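Local coordinates for protein-glutamine gamma-glutamyltransferase (Pseudomonas aeruginosa PAO1, PDB 6G49), which has a periplasmic domain with transglutaminase activity in vitro, which cross-links protein glutamine and lysine side chains, and is critical for the viability of the bacterium, at residues G266-E271 against D285-V290. Sequence-based numbering, arbitrary orientation.
Sequences GYQGGE and DAHAWV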
loop_
_atom_site.group_PDB
_atom_site.type_symbol
_atom_site.label_atom_id
_atom_site.label_comp_id
_atom_site.label_asym_id
_atom_site.label_seq_id
_atom_site.Cartn_x
_atom_site.Cartn_y
_atom_site.Cartn_z
ATOM N N GLY A 266 -0.401 -0.874 -4.841
ATOM C CA GLY A 266 -1.605 -0.894 -5.688
ATOM C C GLY A 266 -1.725 0.406 -6.431
ATOM O O GLY A 266 -0.760 0.881 -6.993
ATOM N N TYR A 267 -2.929 0.974 -6.420
ATOM C CA TYR A 267 -3.203 2.213 -7.108
ATOM C C TYR A 267 -4.024 3.085 -6.158
ATOM O O TYR A 267 -4.716 2.537 -5.290
ATOM C CB TYR A 267 -4.005 1.961 -8.393
ATOM C CG TYR A 267 -3.276 1.128 -9.403
ATOM C CD1 TYR A 267 -3.245 -0.256 -9.317
ATOM C CD2 TYR A 267 -2.498 1.756 -10.365
ATOM C CE1 TYR A 267 -2.500 -1.022 -10.213
ATOM C CE2 TYR A 267 -1.739 1.003 -11.255
ATOM C CZ TYR A 267 -1.729 -0.374 -11.155
ATOM O OH TYR A 267 -0.987 -1.089 -12.045
ATOM N N GLN A 268 -3.969 4.403 -6.353
ATOM C CA GLN A 268 -4.805 5.288 -5.552
ATOM C C GLN A 268 -5.483 6.265 -6.520
ATOM O O GLN A 268 -4.772 6.965 -7.214
ATOM C CB GLN A 268 -4.017 5.998 -4.457
ATOM C CG GLN A 268 -4.877 6.552 -3.350
ATOM C CD GLN A 268 -5.763 7.721 -3.702
ATOM O OE1 GLN A 268 -5.398 8.534 -4.516
ATOM N NE2 GLN A 268 -6.895 7.818 -3.007
ATOM N N GLY A 269 -6.809 6.330 -6.393
ATOM C CA GLY A 269 -7.576 7.347 -7.093
ATOM C C GLY A 269 -8.211 6.787 -8.343
ATOM O O GLY A 269 -8.850 5.763 -8.356
ATOM N N GLY A 270 -8.102 7.570 -9.404
ATOM C CA GLY A 270 -8.703 7.232 -10.674
ATOM C C GLY A 270 -9.253 8.471 -11.359
ATOM O O GLY A 270 -9.356 9.525 -10.769
ATOM N N GLU A 271 -9.608 8.319 -12.622
ATOM C CA GLU A 271 -10.107 9.404 -13.440
ATOM C C GLU A 271 -11.536 9.109 -13.894
ATOM O O GLU A 271 -11.789 8.105 -14.507
ATOM C CB GLU A 271 -9.191 9.535 -14.649
ATOM C CG GLU A 271 -7.724 9.833 -14.322
ATOM C CD GLU A 271 -6.921 8.658 -13.753
ATOM O OE1 GLU A 271 -6.769 7.629 -14.408
ATOM O OE2 GLU A 271 -6.403 8.784 -12.639
ATOM N N ASP A 285 -1.400 6.213 -11.608
ATOM C CA ASP A 285 -2.070 6.164 -10.312
ATOM C C ASP A 285 -1.433 5.110 -9.389
ATOM O O ASP A 285 -1.939 4.922 -8.248
ATOM C CB ASP A 285 -3.540 5.868 -10.483
ATOM C CG ASP A 285 -4.314 6.987 -11.172
ATOM O OD1 ASP A 285 -4.003 8.144 -10.878
ATOM O OD2 ASP A 285 -5.114 6.679 -12.081
ATOM N N ALA A 286 -0.374 4.432 -9.811
ATOM C CA ALA A 286 0.306 3.403 -8.974
ATOM C C ALA A 286 0.771 4.074 -7.684
ATOM O O ALA A 286 1.241 5.232 -7.662
ATOM C CB ALA A 286 1.434 2.751 -9.687
ATOM N N HIS A 287 0.581 3.361 -6.573
ATOM C CA HIS A 287 0.804 3.950 -5.259
ATOM C C HIS A 287 1.228 2.856 -4.281
ATOM O O HIS A 287 0.948 1.706 -4.473
ATOM C CB HIS A 287 -0.470 4.658 -4.816
ATOM C CG HIS A 287 -0.304 5.632 -3.714
ATOM N ND1 HIS A 287 0.600 6.656 -3.837
ATOM C CD2 HIS A 287 -0.905 5.739 -2.513
ATOM C CE1 HIS A 287 0.530 7.392 -2.717
ATOM N NE2 HIS A 287 -0.372 6.841 -1.867
ATOM N N ALA A 288 1.893 3.306 -3.232
ATOM C CA ALA A 288 2.357 2.465 -2.137
ATOM C C ALA A 288 2.091 3.168 -0.826
ATOM O O ALA A 288 2.285 4.394 -0.709
ATOM C CB ALA A 288 3.818 2.151 -2.280
ATOM N N TRP A 289 1.591 2.416 0.162
ATOM C CA TRP A 289 1.279 2.911 1.447
ATOM C C TRP A 289 1.668 1.851 2.504
ATOM O O TRP A 289 2.424 0.913 2.186
ATOM C CB TRP A 289 -0.160 3.409 1.548
ATOM C CG TRP A 289 -1.225 2.387 1.265
ATOM C CD1 TRP A 289 -2.011 1.735 2.170
ATOM C CD2 TRP A 289 -1.732 2.014 -0.035
ATOM N NE1 TRP A 289 -2.905 0.911 1.536
ATOM C CE2 TRP A 289 -2.773 1.073 0.188
ATOM C CE3 TRP A 289 -1.378 2.303 -1.361
ATOM C CZ2 TRP A 289 -3.497 0.485 -0.858
ATOM C CZ3 TRP A 289 -2.115 1.737 -2.377
ATOM C CH2 TRP A 289 -3.134 0.818 -2.125
ATOM N N VAL A 290 1.170 2.032 3.716
ATOM C CA VAL A 290 1.611 1.207 4.874
ATOM C C VAL A 290 0.373 0.654 5.579
ATOM O O VAL A 290 -0.675 1.276 5.662
ATOM C CB VAL A 290 2.490 2.032 5.829
ATOM C CG1 VAL A 290 2.872 1.241 7.094
ATOM C CG2 VAL A 290 3.726 2.517 5.107
HETATM O O HOH W 1 -5.886 9.530 -9.227
#
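The strand that carries the probable catalytic histidine of the transglutaminase-like domain, His287, pairs antiparallel with the chain at Gly266-Gln268. Gly266 and His287 form the hydrogen-bonded pair: Gly266 N donates to His287 O and His287 N to Gly266 O, both at 2.9 Å. A third bond, from Gln268 N to Asp285 O (2.8 Å), joins the chains just before the histidine strand begins, and between these bonds Tyr267 and Ala286 form a non-hydrogen-bonded pair. The imidazole of His287 lies alongside Gln268, both side chains running the same way, with CG anti to the backbone N in each (chi1 -163° and -161°). Gln268 CB approaches His287 CD2 obliquely at 3.7 Å. By similarity with related enzymes, His287 belongs to a Cys-His-Asp triad: its NE2 is hydrogen-bonded to Asp303, and its side chain touches Cys243, the presumed nucleophile, on helix 243-256. The Tyr267 ring lies obliquely beside the backbone of Ala286, CD2 3.5 Å from Ala286 N, with CE2 also touching Ala286 CB, while its hydroxyl is hydrogen-bonded to Gln283. At Gly266, the benzo part of Trp289 comes within 4.0 Å of the backbone N through CZ3. Beyond the paired strands, the carboxylates of Asp285 and Glu271 meet from opposite directions with planes 27° apart. Asp285 OD2 and Glu271 OE2 are only 2.5 Å apart, close enough that one of the two acids is probably protonated; His282 is hydrogen-bonded to both, its backbone N to Asp285 OD2 and its ND1 to Glu271 OE1. A water donates to Asp285 OD1 and accepts from Gly270 N, linking the aspartate to the backbone of the loop at Gly269-Gly270.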